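Suppressor of fused family protein (Neisseria gonorrhoeae, PDB 3K5J) is of unknown function but resembles the N-terminal domain of human Suppressor of fused and probably takes part in protein binding. Local coordinates at residues Lys14-His19 and Phe41-Asn46. Sequence-based numbering, arbitrary orientation. Where two conformers were deposited one is given.
With SO4 (sulfate ion), chain C.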
ATOM      1  N   LYS A  14       0.009  18.161   1.763  1.00 15.78           N
ATOM      2  CA  LYS A  14      -0.969  18.797   2.672  0.50 16.91           C
ATOM      3  C   LYS A  14      -1.170  17.966   3.931  1.00 17.86           C
ATOM      4  O   LYS A  14      -1.293  18.506   5.047  1.00 20.52           O
ATOM      5  CB  LYS A  14      -2.310  18.991   1.951  0.50 18.30           C
ATOM      6  CG  LYS A  14      -3.444  19.557   2.803  0.50 22.56           C
ATOM      7  CD  LYS A  14      -4.779  19.436   2.112  0.50 27.48           C
ATOM      8  CE  LYS A  14      -5.904  19.463   3.124  0.50 32.94           C
ATOM      9  NZ  LYS A  14      -5.853  20.710   3.922  0.50 34.10           N
ATOM     10  N   PHE A  15      -1.215  16.643   3.766  1.00 15.79           N
ATOM     11  CA  PHE A  15      -1.420  15.756   4.901  1.00 14.87           C
ATOM     12  C   PHE A  15      -0.165  15.715   5.782  1.00 15.62           C
ATOM     13  O   PHE A  15      -0.250  15.792   6.999  1.00 19.28           O
ATOM     14  CB  PHE A  15      -1.847  14.354   4.425  1.00 15.11           C
ATOM     15  CG  PHE A  15      -2.153  13.442   5.570  1.00 15.78           C
ATOM     16  CD1 PHE A  15      -3.282  13.649   6.304  1.00 18.16           C
ATOM     17  CD2 PHE A  15      -1.291  12.462   5.962  1.00 20.29           C
ATOM     18  CE1 PHE A  15      -3.534  12.897   7.404  1.00 17.79           C
ATOM     19  CE2 PHE A  15      -1.562  11.692   7.072  1.00 19.93           C
ATOM     20  CZ  PHE A  15      -2.708  11.931   7.778  1.00 16.28           C
ATOM     21  N   TRP A  16       1.001  15.612   5.138  1.00 17.09           N
ATOM     22  CA  TRP A  16       2.294  15.654   5.817  1.00 17.64           C
ATOM     23  C   TRP A  16       3.029  16.976   5.533  1.00 16.82           C
ATOM     24  O   TRP A  16       4.079  16.998   4.879  1.00 17.40           O
ATOM     25  CB  TRP A  16       3.142  14.472   5.432  1.00 18.97           C
ATOM     26  CG  TRP A  16       2.649  13.139   5.924  1.00 20.24           C
ATOM     27  CD1 TRP A  16       2.714  12.685   7.203  1.00 25.69           C
ATOM     28  CD2 TRP A  16       2.080  12.074   5.148  1.00 17.45           C
ATOM     29  NE1 TRP A  16       2.202  11.416   7.277  1.00 21.61           N
ATOM     30  CE2 TRP A  16       1.827  11.008   6.027  1.00 17.03           C
ATOM     31  CE3 TRP A  16       1.744  11.923   3.818  1.00 15.09           C
ATOM     32  CZ2 TRP A  16       1.239   9.832   5.609  1.00 18.99           C
ATOM     33  CZ3 TRP A  16       1.150  10.711   3.399  1.00 15.41           C
ATOM     34  CH2 TRP A  16       0.942   9.697   4.284  1.00 18.26           C
ATOM     35  N   LYS A  17       2.496  18.069   6.107  1.00 19.57           N
ATOM     36  CA  LYS A  17       2.943  19.432   5.822  0.50 21.48           C
ATOM     37  C   LYS A  17       4.432  19.633   6.106  1.00 21.19           C
ATOM     38  O   LYS A  17       5.114  20.430   5.400  1.00 24.31           O
ATOM     39  CB  LYS A  17       2.084  20.444   6.618  0.50 24.16           C
ATOM     40  CG  LYS A  17       2.504  21.914   6.469  0.50 27.51           C
ATOM     41  N   HIS A  18       4.942  18.922   7.110  1.00 20.63           N
ATOM     42  CA  HIS A  18       6.339  19.133   7.520  1.00 22.34           C
ATOM     43  C   HIS A  18       7.274  18.010   7.179  1.00 23.15           C
ATOM     44  O   HIS A  18       8.313  17.852   7.809  1.00 26.50           O
ATOM     45  CB  HIS A  18       6.358  19.478   9.022  1.00 24.11           C
ATOM     46  CG  HIS A  18       5.582  20.706   9.312  1.00 29.26           C
ATOM     47  ND1 HIS A  18       5.998  21.938   8.858  1.00 30.59           N
ATOM     48  CD2 HIS A  18       4.364  20.894   9.871  1.00 33.85           C
ATOM     49  CE1 HIS A  18       5.098  22.845   9.181  1.00 33.03           C
ATOM     50  NE2 HIS A  18       4.092  22.241   9.791  1.00 30.45           N
ATOM     51  N   HIS A  19       6.917  17.212   6.156  1.00 19.84           N
ATOM     52  CA  HIS A  19       7.798  16.153   5.682  1.00 18.57           C
ATOM     53  C   HIS A  19       8.208  16.405   4.243  1.00 19.33           C
ATOM     54  O   HIS A  19       7.415  16.957   3.457  1.00 21.33           O
ATOM     55  CB  HIS A  19       7.093  14.779   5.780  1.00 18.53           C
ATOM     56  CG  HIS A  19       6.962  14.274   7.184  1.00 19.62           C
ATOM     57  ND1 HIS A  19       6.075  14.819   8.095  1.00 23.11           N
ATOM     58  CD2 HIS A  19       7.634  13.303   7.846  1.00 20.45           C
ATOM     59  CE1 HIS A  19       6.192  14.182   9.247  1.00 21.24           C
ATOM     60  NE2 HIS A  19       7.140  13.275   9.129  1.00 23.34           N
ATOM     61  N   PHE A  41       5.497   8.050  -4.825  1.00 10.43           N
ATOM     62  CA  PHE A  41       5.965   9.106  -3.910  1.00 11.65           C
ATOM     63  C   PHE A  41       6.402   8.484  -2.602  1.00 11.43           C
ATOM     64  O   PHE A  41       5.754   7.579  -2.110  1.00 12.50           O
ATOM     65  CB  PHE A  41       4.867  10.150  -3.651  1.00 10.57           C
ATOM     66  CG  PHE A  41       4.526  10.954  -4.875  1.00 11.75           C
ATOM     67  CD1 PHE A  41       5.451  11.851  -5.389  1.00 11.73           C
ATOM     68  CD2 PHE A  41       3.292  10.815  -5.522  1.00 10.50           C
ATOM     69  CE1 PHE A  41       5.143  12.587  -6.531  1.00 13.80           C
ATOM     70  CE2 PHE A  41       2.983  11.570  -6.660  1.00 10.58           C
ATOM     71  CZ  PHE A  41       3.897  12.432  -7.182  1.00 11.45           C
ATOM     72  N   GLN A  42       7.526   8.968  -2.068  1.00 10.75           N
ATOM     73  CA  GLN A  42       8.121   8.513  -0.818  1.00 11.45           C
ATOM     74  C   GLN A  42       8.071   9.662   0.192  1.00 11.93           C
ATOM     75  O   GLN A  42       8.715  10.714  -0.025  1.00 13.19           O
ATOM     76  CB  GLN A  42       9.561   8.119  -1.070  1.00 13.03           C
ATOM     77  CG  GLN A  42      10.357   7.677   0.126  1.00 14.08           C
ATOM     78  CD  GLN A  42      11.832   7.714  -0.150  1.00 15.92           C
ATOM     79  OE1 GLN A  42      12.363   8.778  -0.522  1.00 21.26           O
ATOM     80  NE2 GLN A  42      12.517   6.600   0.067  1.00 19.24           N
ATOM     81  N   VAL A  43       7.322   9.464   1.271  1.00 12.06           N
ATOM     82  CA  VAL A  43       7.241  10.412   2.355  1.00 11.80           C
ATOM     83  C   VAL A  43       8.371  10.026   3.339  1.00 13.35           C
ATOM     84  O   VAL A  43       8.370   8.916   3.887  1.00 13.88           O
ATOM     85  CB  VAL A  43       5.874  10.413   3.049  1.00 13.43           C
ATOM     86  CG1 VAL A  43       5.797  11.530   4.092  1.00 16.02           C
ATOM     87  CG2 VAL A  43       4.717  10.517   2.019  1.00 13.32           C
ATOM     88  N   ILE A  44       9.314  10.928   3.502  1.00 15.75           N
ATOM     89  CA  ILE A  44      10.540  10.669   4.234  1.00 15.60           C
ATOM     90  C   ILE A  44      10.352  11.030   5.700  1.00 15.98           C
ATOM     91  O   ILE A  44       9.869  12.121   6.020  1.00 18.28           O
ATOM     92  CB  ILE A  44      11.673  11.513   3.617  1.00 17.92           C
ATOM     93  CG1 ILE A  44      11.920  11.075   2.174  1.00 18.79           C
ATOM     94  CG2 ILE A  44      12.984  11.391   4.414  1.00 18.28           C
ATOM     95  CD1 ILE A  44      12.624  12.148   1.304  1.00 21.42           C
ATOM     96  N   PRO A  45      10.748  10.116   6.612  1.00 16.71           N
ATOM     97  CA  PRO A  45      10.611  10.415   8.034  1.00 18.81           C
ATOM     98  C   PRO A  45      11.502  11.599   8.442  1.00 18.16           C
ATOM     99  O   PRO A  45      12.616  11.757   7.914  1.00 19.90           O
ATOM    100  CB  PRO A  45      11.051   9.107   8.715  1.00 20.35           C
ATOM    101  CG  PRO A  45      11.863   8.388   7.735  1.00 20.35           C
ATOM    102  CD  PRO A  45      11.311   8.787   6.387  1.00 16.22           C
ATOM    103  N   ASN A  46      11.039  12.331   9.429  1.00 21.00           N
ATOM    104  CA  ASN A  46      11.861  13.376  10.052  1.00 21.51           C
ATOM    105  C   ASN A  46      12.759  12.853  11.185  1.00 23.08           C
ATOM    106  O   ASN A  46      13.705  13.534  11.555  1.00 26.70           O
ATOM    107  CB  ASN A  46      10.961  14.446  10.600  1.00 22.67           C
ATOM    108  CG  ASN A  46      10.365  15.323   9.528  1.00 21.45           C
ATOM    109  OD1 ASN A  46      11.011  15.551   8.492  1.00 23.53           O
ATOM    110  ND2 ASN A  46       9.151  15.851   9.784  1.00 25.61           N
TER
HETATM  111  S   SO4 C 184       3.350  16.544   9.656  1.00 30.14           S
HETATM  112  O1  SO4 C 184       4.330  16.490  10.755  1.00 37.88           O
HETATM  113  O2  SO4 C 184       2.521  15.310   9.709  1.00 40.02           O
HETATM  114  O3  SO4 C 184       2.512  17.735   9.862  1.00 39.47           O
HETATM  115  O4  SO4 C 184       4.124  16.631   8.437  1.00 25.43           O
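N46 gives the one hydrogen bond that joins residues 14-19 to residues 41-46: its ND2 donates to the backbone O of H18 over 2.9 Å, nearly straight at the hydrogen (166°). The acceptor lies close to the amide plane of N46, but the donor stands 45° out of the carbonyl plane of H18, above it and not on a lone pair. The same ND2 sits over the centre of the H19 ring, 3.3 Å above it, the amide lying over the ring face at a small tilt; the angle is poor for a bond from ND2 to NE2 of H19. At the ring's edge, CD2 of H19 approaches the backbone O of I44 to 3.1 Å, in the ring plane.

A sulfate ion, probably from the crystallisation liquor, occupies the turn. Its O4 accepts from H18 N at 2.8 Å and from H19 ND1 at 2.7 Å. NE2 of H19 bonds to E50, which also receives N46 N, so both ring nitrogens of H19 are engaged and the rotation of its imidazole is fixed.

The apolar part is V43 against W16. CG1 of V43, anti to the backbone N (chi1 -174°), reaches over the five-membered ring of the indole in a CH-pi contact, while CG2 of V43 meets CE3 of W16 at 3.7 Å. CD2 of F15 covers the opposite face, leaving the indole sandwiched, and CB of H19 rests on CG1 of V43 at 3.9 Å.

W16 opens a type I turn, closed by H19 N to W16 O, that leads toward strand 21-24. At the surface, the contact ties this turn after helix 2-15 to the end of strand 39-43 and the residues that follow. Strands 21-24 and 52-57 flank strand 39-43 in the antiparallel part of the sheet; Y125 meets the W16 ring edge-to-face and L129 of helix 127-130 touches it.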